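Local coordinates for protein 3-methylaspartate ammonia-lyase (Citrobacter amalonaticus, PDB 1KKO) that catalyses the magnesium-dependent, reversible anti elimination of ammonia from L-threo-3-methylaspartate to give mesaconate, at residues A[79-84]-A[126-131]; A[68-73]-A[362-367]; A[106-111]-A[155-160]. All coordinates share one frame; numbering follows the deposited sequence.

Interaction 1: residues A[79-84]-A[126-131]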
ATOM      1  N   GLY A  79       7.238 -11.622 -23.849  1.00 15.45           N
ATOM      2  CA  GLY A  79       8.119 -12.719 -23.508  1.00 15.81           C
ATOM      3  C   GLY A  79       8.058 -13.152 -22.060  1.00 15.87           C
ATOM      4  O   GLY A  79       8.751 -14.084 -21.670  1.00 16.67           O
ATOM      5  N   ARG A  80       7.206 -12.499 -21.274  1.00 14.82           N
ATOM      6  CA  ARG A  80       7.096 -12.815 -19.854  1.00 14.72           C
ATOM      7  C   ARG A  80       6.310 -14.091 -19.616  1.00 14.20           C
ATOM      8  O   ARG A  80       5.569 -14.567 -20.470  1.00 15.33           O
ATOM      9  CB  ARG A  80       6.400 -11.696 -19.105  1.00 14.79           C
ATOM     10  CG  ARG A  80       7.125 -10.420 -19.087  1.00 15.98           C
ATOM     11  CD  ARG A  80       6.341  -9.358 -18.364  1.00 16.14           C
ATOM     12  NE  ARG A  80       7.082  -8.122 -18.434  1.00 17.75           N
ATOM     13  CZ  ARG A  80       6.730  -7.059 -19.134  1.00 20.88           C
ATOM     14  NH1 ARG A  80       7.531  -6.007 -19.154  1.00 21.78           N
ATOM     15  NH2 ARG A  80       5.567  -7.024 -19.787  1.00 23.42           N
ATOM     16  N   ASP A  81       6.461 -14.629 -18.415  1.00 13.89           N
ATOM     17  CA  ASP A  81       5.707 -15.795 -18.028  1.00 14.13           C
ATOM     18  C   ASP A  81       4.232 -15.407 -17.913  1.00 14.71           C
ATOM     19  O   ASP A  81       3.898 -14.234 -17.826  1.00 14.72           O
ATOM     20  CB  ASP A  81       6.237 -16.327 -16.712  1.00 13.79           C
ATOM     21  CG  ASP A  81       7.513 -17.122 -16.866  1.00 15.35           C
ATOM     22  OD1 ASP A  81       8.133 -17.135 -17.955  1.00 18.99           O
ATOM     23  OD2 ASP A  81       7.982 -17.766 -15.915  1.00 14.23           O
ATOM     24  N   PRO A  82       3.356 -16.402 -17.907  1.00 15.82           N
ATOM     25  CA  PRO A  82       1.906 -16.166 -17.882  1.00 16.52           C
ATOM     26  C   PRO A  82       1.370 -15.533 -16.601  1.00 16.21           C
ATOM     27  O   PRO A  82       2.083 -15.485 -15.615  1.00 15.64           O
ATOM     28  CB  PRO A  82       1.329 -17.584 -18.017  1.00 17.37           C
ATOM     29  CG  PRO A  82       2.424 -18.430 -18.464  1.00 18.02           C
ATOM     30  CD  PRO A  82       3.691 -17.836 -17.972  1.00 16.02           C
ATOM     31  N   LEU A  83       0.119 -15.062 -16.590  1.00 16.25           N
ATOM     32  CA  LEU A  83      -0.435 -14.539 -15.341  1.00 16.92           C
ATOM     33  C   LEU A  83      -0.403 -15.660 -14.308  1.00 16.90           C
ATOM     34  O   LEU A  83      -0.416 -16.850 -14.640  1.00 17.17           O
ATOM     35  CB  LEU A  83      -1.832 -13.937 -15.501  1.00 17.50           C
ATOM     36  CG  LEU A  83      -3.035 -14.886 -15.611  1.00 18.22           C
ATOM     37  CD1 LEU A  83      -4.278 -14.045 -15.830  1.00 20.11           C
ATOM     38  CD2 LEU A  83      -2.887 -15.910 -16.714  1.00 20.99           C
ATOM     39  N   PHE A  84      -0.387 -15.241 -13.060  1.00 16.94           N
ATOM     40  CA  PHE A  84      -0.097 -16.099 -11.931  1.00 16.95           C
ATOM     41  C   PHE A  84      -1.269 -16.151 -10.976  1.00 17.48           C
ATOM     42  O   PHE A  84      -1.523 -15.191 -10.244  1.00 17.30           O
ATOM     43  CB  PHE A  84       1.148 -15.529 -11.238  1.00 16.68           C
ATOM     44  CG  PHE A  84       1.612 -16.319 -10.066  1.00 15.90           C
ATOM     45  CD1 PHE A  84       2.314 -17.501 -10.248  1.00 16.14           C
ATOM     46  CD2 PHE A  84       1.379 -15.877  -8.780  1.00 15.93           C
ATOM     47  CE1 PHE A  84       2.751 -18.229  -9.155  1.00 16.99           C
ATOM     48  CE2 PHE A  84       1.815 -16.610  -7.697  1.00 16.66           C
ATOM     49  CZ  PHE A  84       2.497 -17.782  -7.888  1.00 17.33           C
ATOM     50  N   LEU A 126      10.554 -23.293 -13.046  1.00 16.95           N
ATOM     51  CA  LEU A 126       9.514 -22.698 -12.251  1.00 15.04           C
ATOM     52  C   LEU A 126       9.153 -21.323 -12.812  1.00 13.78           C
ATOM     53  O   LEU A 126      10.008 -20.587 -13.315  1.00 13.52           O
ATOM     54  CB  LEU A 126       9.986 -22.523 -10.822  1.00 14.96           C
ATOM     55  CG  LEU A 126      10.195 -23.801 -10.010  1.00 15.66           C
ATOM     56  CD1 LEU A 126      10.797 -23.460  -8.672  1.00 15.49           C
ATOM     57  CD2 LEU A 126       8.886 -24.569  -9.843  1.00 17.17           C
ATOM     58  N   HIS A 127       7.879 -20.990 -12.713  1.00 13.34           N
ATOM     59  CA  HIS A 127       7.397 -19.682 -13.109  1.00 12.57           C
ATOM     60  C   HIS A 127       8.281 -18.636 -12.433  1.00 11.77           C
ATOM     61  O   HIS A 127       8.679 -18.802 -11.275  1.00 11.75           O
ATOM     62  CB  HIS A 127       5.951 -19.554 -12.649  1.00 12.79           C
ATOM     63  CG  HIS A 127       5.215 -18.374 -13.200  1.00 12.26           C
ATOM     64  ND1 HIS A 127       5.529 -17.065 -12.884  1.00 12.43           N
ATOM     65  CD2 HIS A 127       4.155 -18.317 -14.038  1.00 12.87           C
ATOM     66  CE1 HIS A 127       4.681 -16.258 -13.495  1.00 12.29           C
ATOM     67  NE2 HIS A 127       3.843 -16.992 -14.210  1.00 12.64           N
ATOM     68  N   THR A 128       8.584 -17.542 -13.125  1.00 11.29           N
ATOM     69  CA  THR A 128       9.393 -16.492 -12.526  1.00 11.27           C
ATOM     70  C   THR A 128       8.814 -16.009 -11.200  1.00 10.87           C
ATOM     71  O   THR A 128       9.568 -15.673 -10.308  1.00 10.94           O
ATOM     72  CB  THR A 128       9.573 -15.278 -13.461  1.00 11.56           C
ATOM     73  OG1 THR A 128       8.307 -14.877 -13.998  1.00 12.39           O
ATOM     74  CG2 THR A 128      10.475 -15.628 -14.632  1.00 11.91           C
ATOM     75  N   ALA A 129       7.491 -15.968 -11.075  1.00 10.51           N
ATOM     76  CA  ALA A 129       6.857 -15.494  -9.837  1.00 10.82           C
ATOM     77  C   ALA A 129       7.178 -16.396  -8.665  1.00 10.46           C
ATOM     78  O   ALA A 129       7.296 -15.926  -7.550  1.00 10.51           O
ATOM     79  CB  ALA A 129       5.368 -15.397 -10.010  1.00 10.75           C
ATOM     80  N   VAL A 130       7.252 -17.700  -8.912  1.00 10.82           N
ATOM     81  CA  VAL A 130       7.584 -18.664  -7.868  1.00 10.96           C
ATOM     82  C   VAL A 130       9.049 -18.486  -7.455  1.00 10.90           C
ATOM     83  O   VAL A 130       9.374 -18.441  -6.279  1.00 10.85           O
ATOM     84  CB  VAL A 130       7.306 -20.096  -8.330  1.00 11.73           C
ATOM     85  CG1 VAL A 130       7.843 -21.112  -7.305  1.00 12.31           C
ATOM     86  CG2 VAL A 130       5.828 -20.274  -8.562  1.00 13.07           C
ATOM     87  N   ARG A 131       9.941 -18.379  -8.430  1.00 10.98           N
ATOM     88  CA  ARG A 131      11.332 -18.158  -8.118  1.00 11.47           C
ATOM     89  C   ARG A 131      11.497 -16.826  -7.376  1.00 10.77           C
ATOM     90  O   ARG A 131      12.291 -16.715  -6.449  1.00 10.97           O
ATOM     91  CB  ARG A 131      12.147 -18.173  -9.397  1.00 12.07           C
ATOM     92  CG  ARG A 131      12.175 -19.548 -10.037  1.00 14.38           C
ATOM     93  CD  ARG A 131      13.011 -19.575 -11.268  1.00 17.75           C
ATOM     94  NE  ARG A 131      12.384 -19.244 -12.529  1.00 19.90           N
ATOM     95  CZ  ARG A 131      13.011 -18.591 -13.521  1.00 17.72           C
ATOM     96  NH1 ARG A 131      14.247 -18.084 -13.377  1.00 16.64           N
ATOM     97  NH2 ARG A 131      12.373 -18.405 -14.646  1.00 19.86           N
TER
HETATM   98  O   HOH W   1      10.054 -19.545 -15.956  1.00 17.06           O
HETATM   99  O   HOH W   2       8.227 -13.265 -16.393  1.00 17.65           O

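Interaction 2: residues A[68-73]-A[362-367]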
ATOM      1  N   ASP A  68       6.926 -13.169  -1.226  1.00  9.80           N
ATOM      2  CA  ASP A  68       5.704 -13.275  -2.012  1.00  9.92           C
ATOM      3  C   ASP A  68       5.967 -13.573  -3.473  1.00  9.62           C
ATOM      4  O   ASP A  68       6.709 -12.860  -4.150  1.00  9.80           O
ATOM      5  CB  ASP A  68       4.904 -11.974  -1.946  1.00 10.55           C
ATOM      6  CG  ASP A  68       4.066 -11.842  -0.702  1.00 11.82           C
ATOM      7  OD1 ASP A  68       3.755 -12.861  -0.071  1.00 16.38           O
ATOM      8  OD2 ASP A  68       3.670 -10.737  -0.313  1.00 10.96           O
ATOM      9  N   CYS A  69       5.322 -14.626  -3.940  1.00  9.86           N
ATOM     10  CA  CYS A  69       5.290 -14.945  -5.348  1.00 10.26           C
ATOM     11  C   CYS A  69       4.329 -13.964  -5.999  1.00 10.67           C
ATOM     12  O   CYS A  69       3.157 -13.918  -5.620  1.00 11.48           O
ATOM     13  CB  CYS A  69       4.785 -16.365  -5.562  1.00 10.42           C
ATOM     14  SG  CYS A  69       5.745 -17.640  -4.711  1.00 11.63           S
ATOM     15  N   ALA A  70       4.806 -13.211  -6.990  1.00 10.58           N
ATOM     16  CA  ALA A  70       4.004 -12.185  -7.646  1.00 11.03           C
ATOM     17  C   ALA A  70       4.516 -12.011  -9.060  1.00 10.69           C
ATOM     18  O   ALA A  70       5.684 -12.303  -9.340  1.00 11.63           O
ATOM     19  CB  ALA A  70       4.087 -10.869  -6.894  1.00 12.32           C
ATOM     20  N   ALA A  71       3.647 -11.515  -9.928  1.00 10.50           N
ATOM     21  CA  ALA A  71       3.947 -11.337 -11.335  1.00 10.92           C
ATOM     22  C   ALA A  71       3.463  -9.972 -11.798  1.00 10.56           C
ATOM     23  O   ALA A  71       2.586  -9.358 -11.176  1.00 10.95           O
ATOM     24  CB  ALA A  71       3.303 -12.420 -12.135  1.00 11.20           C
ATOM     25  N   VAL A  72       4.003  -9.512 -12.921  1.00 10.66           N
ATOM     26  CA  VAL A  72       3.683  -8.173 -13.387  1.00 10.95           C
ATOM     27  C   VAL A  72       2.259  -8.028 -13.906  1.00 11.05           C
ATOM     28  O   VAL A  72       1.595  -8.999 -14.261  1.00 11.67           O
ATOM     29  CB  VAL A  72       4.683  -7.680 -14.463  1.00 11.63           C
ATOM     30  CG1 VAL A  72       6.121  -7.784 -13.957  1.00 11.81           C
ATOM     31  CG2 VAL A  72       4.516  -8.425 -15.741  1.00 12.54           C
ATOM     32  N   GLN A  73       1.809  -6.786 -13.942  1.00 11.20           N
ATOM     33  CA  GLN A  73       0.483  -6.447 -14.430  1.00 11.86           C
ATOM     34  C   GLN A  73       0.251  -7.021 -15.823  1.00 12.09           C
ATOM     35  O   GLN A  73      -0.741  -7.698 -16.070  1.00 12.69           O
ATOM     36  CB  GLN A  73       0.335  -4.923 -14.459  1.00 11.91           C
ATOM     37  CG  GLN A  73      -0.974  -4.419 -15.103  1.00 12.41           C
ATOM     38  CD  GLN A  73      -1.142  -2.899 -15.048  1.00 13.22           C
ATOM     39  OE1 GLN A  73      -2.234  -2.380 -15.320  1.00 16.95           O
ATOM     40  NE2 GLN A  73      -0.091  -2.189 -14.704  1.00 12.29           N
ATOM     41  N   ASN A 362       1.714  -4.478  -9.568  1.00  9.38           N
ATOM     42  CA  ASN A 362       0.987  -5.693  -9.243  1.00  9.55           C
ATOM     43  C   ASN A 362       1.721  -6.655  -8.330  1.00  9.53           C
ATOM     44  O   ASN A 362       1.376  -7.820  -8.289  1.00 10.55           O
ATOM     45  CB  ASN A 362       0.567  -6.436 -10.511  1.00  9.75           C
ATOM     46  CG  ASN A 362      -0.498  -7.468 -10.243  1.00 10.63           C
ATOM     47  OD1 ASN A 362      -1.428  -7.228  -9.461  1.00 10.66           O
ATOM     48  ND2 ASN A 362      -0.378  -8.618 -10.897  1.00 11.63           N
ATOM     49  N   GLU A 363       2.706  -6.179  -7.580  1.00  9.46           N
ATOM     50  CA  GLU A 363       3.381  -7.041  -6.627  1.00  9.38           C
ATOM     51  C   GLU A 363       2.889  -6.709  -5.215  1.00  9.01           C
ATOM     52  O   GLU A 363       1.734  -6.312  -5.068  1.00  9.60           O
ATOM     53  CB  GLU A 363       4.898  -7.088  -6.837  1.00  9.61           C
ATOM     54  CG  GLU A 363       5.666  -5.792  -6.751  1.00 10.32           C
ATOM     55  CD  GLU A 363       7.127  -6.035  -7.110  1.00 10.42           C
ATOM     56  OE1 GLU A 363       7.600  -5.539  -8.160  1.00 10.85           O
ATOM     57  OE2 GLU A 363       7.798  -6.734  -6.334  1.00 10.88           O
ATOM     58  N   THR A 364       3.702  -6.925  -4.183  1.00  9.02           N
ATOM     59  CA  THR A 364       3.196  -6.847  -2.811  1.00  9.47           C
ATOM     60  C   THR A 364       4.064  -6.008  -1.902  1.00  8.87           C
ATOM     61  O   THR A 364       5.139  -5.565  -2.259  1.00  9.09           O
ATOM     62  CB  THR A 364       3.070  -8.235  -2.163  1.00  9.70           C
ATOM     63  OG1 THR A 364       4.383  -8.734  -1.839  1.00  9.70           O
ATOM     64  CG2 THR A 364       2.432  -9.244  -3.089  1.00 10.48           C
ATOM     65  N   GLU A 365       3.576  -5.808  -0.686  1.00  9.47           N
ATOM     66  CA  GLU A 365       4.325  -5.077   0.313  1.00  9.64           C
ATOM     67  C   GLU A 365       5.596  -5.827   0.687  1.00  9.33           C
ATOM     68  O   GLU A 365       6.635  -5.217   0.915  1.00 10.15           O
ATOM     69  CB  GLU A 365       3.449  -4.741   1.529  1.00 10.31           C
ATOM     70  CG  GLU A 365       3.401  -5.730   2.691  1.00 11.13           C
ATOM     71  CD  GLU A 365       2.651  -7.028   2.446  1.00 11.33           C
ATOM     72  OE1 GLU A 365       2.388  -7.402   1.285  1.00 11.81           O
ATOM     73  OE2 GLU A 365       2.351  -7.700   3.456  1.00 11.82           O
ATOM     74  N   ILE A 366       5.521  -7.152   0.738  1.00  9.49           N
ATOM     75  CA  ILE A 366       6.685  -7.957   1.089  1.00  9.58           C
ATOM     76  C   ILE A 366       7.697  -7.971  -0.040  1.00  9.01           C
ATOM     77  O   ILE A 366       8.891  -7.848   0.201  1.00  9.72           O
ATOM     78  CB  ILE A 366       6.272  -9.396   1.452  1.00  9.77           C
ATOM     79  CG1 ILE A 366       5.502  -9.390   2.770  1.00 10.96           C
ATOM     80  CG2 ILE A 366       7.495 -10.306   1.513  1.00 10.39           C
ATOM     81  CD1 ILE A 366       4.985 -10.721   3.206  1.00 11.44           C
ATOM     82  N   SER A 367       7.251  -8.123  -1.277  1.00  9.22           N
ATOM     83  CA  SER A 367       8.207  -8.163  -2.380  1.00  9.27           C
ATOM     84  C   SER A 367       8.886  -6.810  -2.508  1.00  8.95           C
ATOM     85  O   SER A 367      10.099  -6.731  -2.708  1.00  9.28           O
ATOM     86  CB  SER A 367       7.552  -8.632  -3.678  1.00  9.60           C
ATOM     87  OG  SER A 367       6.603  -7.703  -4.180  1.00  9.99           O
TER
HETATM   88  O   HOH W   3       1.480  -9.947   1.007  1.00 10.98           O
HETATM   89  O   HOH W   4       1.187 -10.800  -8.729  1.00 12.79           O

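Interaction 3: residues A[106-111]-A[155-160]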
ATOM      1  N   VAL A 106      19.662 -22.888   5.692  1.00 15.47           N
ATOM      2  CA  VAL A 106      19.584 -21.515   5.212  1.00 14.76           C
ATOM      3  C   VAL A 106      20.720 -20.646   5.727  1.00 15.18           C
ATOM      4  O   VAL A 106      20.633 -19.434   5.709  1.00 14.91           O
ATOM      5  CB  VAL A 106      18.204 -20.857   5.543  1.00 14.62           C
ATOM      6  CG1 VAL A 106      17.109 -21.528   4.773  1.00 14.42           C
ATOM      7  CG2 VAL A 106      17.936 -20.903   7.032  1.00 14.41           C
ATOM      8  N   ASP A 107      21.811 -21.251   6.195  1.00 15.71           N
ATOM      9  CA  ASP A 107      22.920 -20.432   6.658  1.00 16.38           C
ATOM     10  C   ASP A 107      23.458 -19.545   5.545  1.00 15.87           C
ATOM     11  O   ASP A 107      23.994 -18.488   5.813  1.00 16.25           O
ATOM     12  CB  ASP A 107      24.052 -21.284   7.204  1.00 17.04           C
ATOM     13  CG  ASP A 107      23.760 -21.809   8.584  1.00 19.74           C
ATOM     14  OD1 ASP A 107      22.722 -21.426   9.181  1.00 20.91           O
ATOM     15  OD2 ASP A 107      24.537 -22.610   9.156  1.00 22.90           O
ATOM     16  N   ALA A 108      23.338 -20.011   4.307  1.00 15.25           N
ATOM     17  CA  ALA A 108      23.680 -19.210   3.151  1.00 15.08           C
ATOM     18  C   ALA A 108      22.439 -19.063   2.283  1.00 14.54           C
ATOM     19  O   ALA A 108      21.499 -19.854   2.381  1.00 14.41           O
ATOM     20  CB  ALA A 108      24.813 -19.858   2.360  1.00 15.28           C
ATOM     21  N   PHE A 109      22.484 -18.067   1.409  1.00 13.88           N
ATOM     22  CA  PHE A 109      21.385 -17.768   0.500  1.00 13.76           C
ATOM     23  C   PHE A 109      21.586 -18.228  -0.936  1.00 13.66           C
ATOM     24  O   PHE A 109      20.713 -18.861  -1.512  1.00 13.78           O
ATOM     25  CB  PHE A 109      21.158 -16.263   0.509  1.00 13.57           C
ATOM     26  CG  PHE A 109      20.255 -15.760  -0.588  1.00 12.88           C
ATOM     27  CD1 PHE A 109      18.947 -16.192  -0.675  1.00 11.97           C
ATOM     28  CD2 PHE A 109      20.703 -14.830  -1.503  1.00 13.48           C
ATOM     29  CE1 PHE A 109      18.117 -15.720  -1.674  1.00 12.23           C
ATOM     30  CE2 PHE A 109      19.872 -14.355  -2.485  1.00 12.91           C
ATOM     31  CZ  PHE A 109      18.576 -14.798  -2.569  1.00 12.54           C
ATOM     32  N   LEU A 110      22.755 -17.932  -1.498  1.00 14.34           N
ATOM     33  CA  LEU A 110      22.957 -18.140  -2.928  1.00 15.18           C
ATOM     34  C   LEU A 110      22.774 -19.568  -3.434  1.00 15.30           C
ATOM     35  O   LEU A 110      22.126 -19.762  -4.449  1.00 15.26           O
ATOM     36  CB  LEU A 110      24.324 -17.607  -3.360  1.00 15.66           C
ATOM     37  CG  LEU A 110      24.342 -16.217  -3.990  1.00 17.53           C
ATOM     38  CD1 LEU A 110      25.775 -15.791  -4.249  1.00 18.90           C
ATOM     39  CD2 LEU A 110      23.538 -16.185  -5.297  1.00 18.23           C
ATOM     40  N   PRO A 111      23.353 -20.578  -2.782  1.00 15.12           N
ATOM     41  CA  PRO A 111      23.143 -21.947  -3.256  1.00 15.58           C
ATOM     42  C   PRO A 111      21.660 -22.297  -3.333  1.00 15.07           C
ATOM     43  O   PRO A 111      21.216 -22.883  -4.309  1.00 15.71           O
ATOM     44  CB  PRO A 111      23.903 -22.805  -2.234  1.00 15.86           C
ATOM     45  CG  PRO A 111      24.917 -21.917  -1.706  1.00 16.62           C
ATOM     46  CD  PRO A 111      24.283 -20.533  -1.642  1.00 15.57           C
ATOM     47  N   CYS A 155      25.255  -8.097   0.847  1.00 13.91           N
ATOM     48  CA  CYS A 155      26.612  -7.539   0.846  1.00 14.96           C
ATOM     49  C   CYS A 155      27.660  -8.587   1.207  1.00 14.85           C
ATOM     50  O   CYS A 155      28.769  -8.580   0.658  1.00 15.50           O
ATOM     51  CB  CYS A 155      26.716  -6.375   1.796  1.00 15.59           C
ATOM     52  SG  CYS A 155      25.791  -4.937   1.246  1.00 19.15           S
ATOM     53  N   ASP A 156      27.345  -9.469   2.144  1.00 14.57           N
ATOM     54  CA  ASP A 156      28.290 -10.514   2.526  1.00 15.21           C
ATOM     55  C   ASP A 156      28.524 -11.517   1.399  1.00 15.52           C
ATOM     56  O   ASP A 156      29.675 -11.833   1.080  1.00 16.34           O
ATOM     57  CB  ASP A 156      27.798 -11.261   3.762  1.00 15.46           C
ATOM     58  CG  ASP A 156      27.941 -10.464   5.038  1.00 16.76           C
ATOM     59  OD1 ASP A 156      28.669  -9.447   5.065  1.00 19.26           O
ATOM     60  OD2 ASP A 156      27.350 -10.807   6.082  1.00 18.11           O
ATOM     61  N   GLU A 157      27.463 -12.032   0.785  1.00 15.61           N
ATOM     62  CA  GLU A 157      27.608 -13.081  -0.219  1.00 15.85           C
ATOM     63  C   GLU A 157      28.115 -12.589  -1.567  1.00 16.50           C
ATOM     64  O   GLU A 157      28.673 -13.370  -2.330  1.00 17.49           O
ATOM     65  CB  GLU A 157      26.306 -13.875  -0.360  1.00 15.76           C
ATOM     66  CG  GLU A 157      25.952 -14.579   0.939  1.00 15.61           C
ATOM     67  CD  GLU A 157      24.968 -15.726   0.799  1.00 15.66           C
ATOM     68  OE1 GLU A 157      24.769 -16.228  -0.323  1.00 16.89           O
ATOM     69  OE2 GLU A 157      24.391 -16.137   1.827  1.00 15.66           O
ATOM     70  N   TRP A 158      27.933 -11.312  -1.860  1.00 16.17           N
ATOM     71  CA  TRP A 158      28.450 -10.727  -3.094  1.00 16.86           C
ATOM     72  C   TRP A 158      29.697  -9.907  -2.805  1.00 18.22           C
ATOM     73  O   TRP A 158      30.252  -9.285  -3.706  1.00 19.04           O
ATOM     74  CB  TRP A 158      27.409  -9.829  -3.760  1.00 16.17           C
ATOM     75  CG  TRP A 158      26.497 -10.534  -4.680  1.00 14.74           C
ATOM     76  CD1 TRP A 158      26.595 -10.591  -6.034  1.00 13.85           C
ATOM     77  CD2 TRP A 158      25.326 -11.281  -4.327  1.00 13.31           C
ATOM     78  NE1 TRP A 158      25.550 -11.316  -6.553  1.00 13.48           N
ATOM     79  CE2 TRP A 158      24.758 -11.753  -5.525  1.00 12.95           C
ATOM     80  CE3 TRP A 158      24.687 -11.582  -3.121  1.00 13.08           C
ATOM     81  CZ2 TRP A 158      23.598 -12.517  -5.549  1.00 13.26           C
ATOM     82  CZ3 TRP A 158      23.532 -12.344  -3.149  1.00 13.63           C
ATOM     83  CH2 TRP A 158      22.999 -12.796  -4.349  1.00 13.41           C
ATOM     84  N   GLN A 159      30.128  -9.902  -1.549  1.00 18.98           N
ATOM     85  CA  GLN A 159      31.333  -9.168  -1.168  1.00 20.14           C
ATOM     86  C   GLN A 159      31.224  -7.708  -1.604  1.00 19.33           C
ATOM     87  O   GLN A 159      32.043  -7.216  -2.396  1.00 20.42           O
ATOM     88  CB  GLN A 159      32.580  -9.838  -1.770  1.00 21.39           C
ATOM     89  CG  GLN A 159      32.836 -11.231  -1.218  1.00 25.04           C
ATOM     90  CD  GLN A 159      34.029 -11.939  -1.843  1.00 29.32           C
ATOM     91  OE1 GLN A 159      34.315 -13.082  -1.498  1.00 32.51           O
ATOM     92  NE2 GLN A 159      34.726 -11.266  -2.754  1.00 31.94           N
ATOM     93  N   LEU A 160      30.187  -7.028  -1.098  1.00 19.12           N
ATOM     94  CA  LEU A 160      29.906  -5.633  -1.404  1.00 18.85           C
ATOM     95  C   LEU A 160      30.100  -4.792  -0.149  1.00 20.05           C
ATOM     96  O   LEU A 160      29.893  -5.280   0.953  1.00 19.84           O
ATOM     97  CB  LEU A 160      28.466  -5.470  -1.905  1.00 18.46           C
ATOM     98  CG  LEU A 160      28.018  -6.462  -2.974  1.00 18.45           C
ATOM     99  CD1 LEU A 160      26.555  -6.204  -3.339  1.00 17.57           C
ATOM    100  CD2 LEU A 160      28.857  -6.372  -4.215  1.00 18.56           C
TER

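Interaction 1: residues A[79-84]-A[126-131]
Asp81 and Phe84 bring the loop between strand 64-69 and helix 86-101 against the N-terminus of helix 128-146, where His127 is the N-cap residue; both belong to the N-terminal domain of this enolase-superfamily enzyme. The backbone O of Leu126 meets this loop through water 1, which donates to it and to Asp81 OD2 and accepts from Arg131 NH2. His127 links the two segments: its NE2 donates to Pro82 O at 2.7 Å, with the oxygen in the plane of the ring, while ND1 accepts from Ala129 N at 2.9 Å and caps the helix. An imidazole suits this place because it can donate at one nitrogen and accept at the other, and these two bonds fix its rotation. CG stands anti to the backbone N (chi1 -169°), which turns the ring toward the loop. There it is sandwiched, with Asp81 CB making a CH-pi contact on one face and the edge of Phe84 approaching the opposite one, the ring planes 56° apart. Next in sequence, Thr128 N donates to Asp81 OD2 at 2.9 Å, reaching that oxygen from its anti side, 27° out of the carboxylate plane. A carboxylate at the start of a helix probably also benefits from the helix dipole. Ala129 is small enough for its CB to lie over the Phe84 ring, 3.8 Å from the centroid. Val130 continues this apolar patch, its CG2 3.7 Å from Phe84 CE1, and its side chain also touches Phe89 and Leu93 of helix 86-101. The side chain of Arg131 folds back, NE donating to Leu126 O at 2.8 Å from above the carbonyl plane.

Interaction 2: residues A[68-73]-A[362-367]
Asp68, on strand 64-69, points its side chain at Thr364, the N-cap residue of helix 365-378. Its CB lies 3.3 Å from Thr364 OG1, and CG is just as near that hydroxyl. Beyond CG the carboxylate divides its work. OD1 turns to the hydroxyl of Ser54, whereas OD2 accepts a short bond of 2.6 Å from Thr364 OG1 through its anti lone pair and packs against Ile366 CB. Water 3 bridges OD2 and Glu365 OE1 from one side, two acidic oxygens only 3.9 Å apart; the proximity is probably eased by Arg404 of the second subunit, which forms a salt bridge with Glu365 OE2.

Threonine suits the cap because one hydroxyl serves twice: while donating to Asp68, OG1 accepts from Ser367 N at 3.0 Å. Its chi1 of 74° sets OG1 between backbone N and carbonyl carbon, within range of that amide. Ser367 OG in turn accepts from Thr364 N and donates to Glu363 OE2. Farther along, Ala70 offers only a methyl, whose CB rests 3.9 Å from Glu363 CB where the chains run close. Asn362 ND2 gives Ala71 O a weak bond, its OD1 being held by Ser13. The reciprocal Thr364-Ser367 pair is a capping box, and the contact is a buried part of the interface between the N-terminal domain and the TIM barrel, the two-domain architecture of the enolase superfamily.

Interaction 3: residues A[106-111]-A[155-160]
The carboxylate of Glu157 grips the backbone of Phe109 and Leu110 at the N-terminus of helix 110-118, joining it to the C-terminal end of helix 150-157, which finishes in a Schellman motif. Each oxygen uses its syn lone pair: OE2 accepts from Phe109 N at 2.7 Å and OE1 from Leu110 N at 2.9 Å. The fork matches the two successive amides, and its negative charge is probably favoured by the helix dipole. Glutamate has the length for the task, since its chain runs extended beyond CG (chi2 -161°) across the gap between the backbones.

Beside this polar grip the indole of Trp158 packs against Leu110 and Phe109. Leu110 CD1 stands over one face of its six-membered ring, 4.1 Å from the centroid in a CH-pi contact. Leu110 CD2 touches Trp158 CH2 at 3.6 Å, and Phe109 comes in at the indole's edge. A broad flat side chain can thus serve two apolar residues together.

The next shell holds these groups in place. Phe109 rests on Leu139 and Thr142 of helix 128-146, while Trp158 lies against helix 339-351 of the barrel and donates from NE1 to Asp343. Cys155, in the last turn of the helix, is tied by a disulfide to Cys162. After Trp158 the chain reverses through Gln159, whose positive phi (54°) lets Leu160 N reach back to Cys155 O at 2.7 Å.

Overall arrangement
Interactions 1 and 2 form one continuous region, their centres 11 Å apart. Ala129 CB packs 3.2 Å from Ala70 O, and Phe84 CZ lies 3.6 Å from Cys69 CB, so the start of helix 128-146 and the loop 79-84 both back the chain that meets the barrel. Both reach the catalytic centre: in interaction 2 the side chain of Val72 is about 4 Å from that of the proton acceptor Lys331, which Arg80 of segment 79-84 also touches, and Asn362 directly follows the substrate-binding Thr360 and Cys361. Interaction 3 stands apart, with centres 24 Å and 23 Å from interactions 1 and 2, away from the annotated sites. Helices 128-146 and 150-157, consecutive in the chain, connect it with interaction 1.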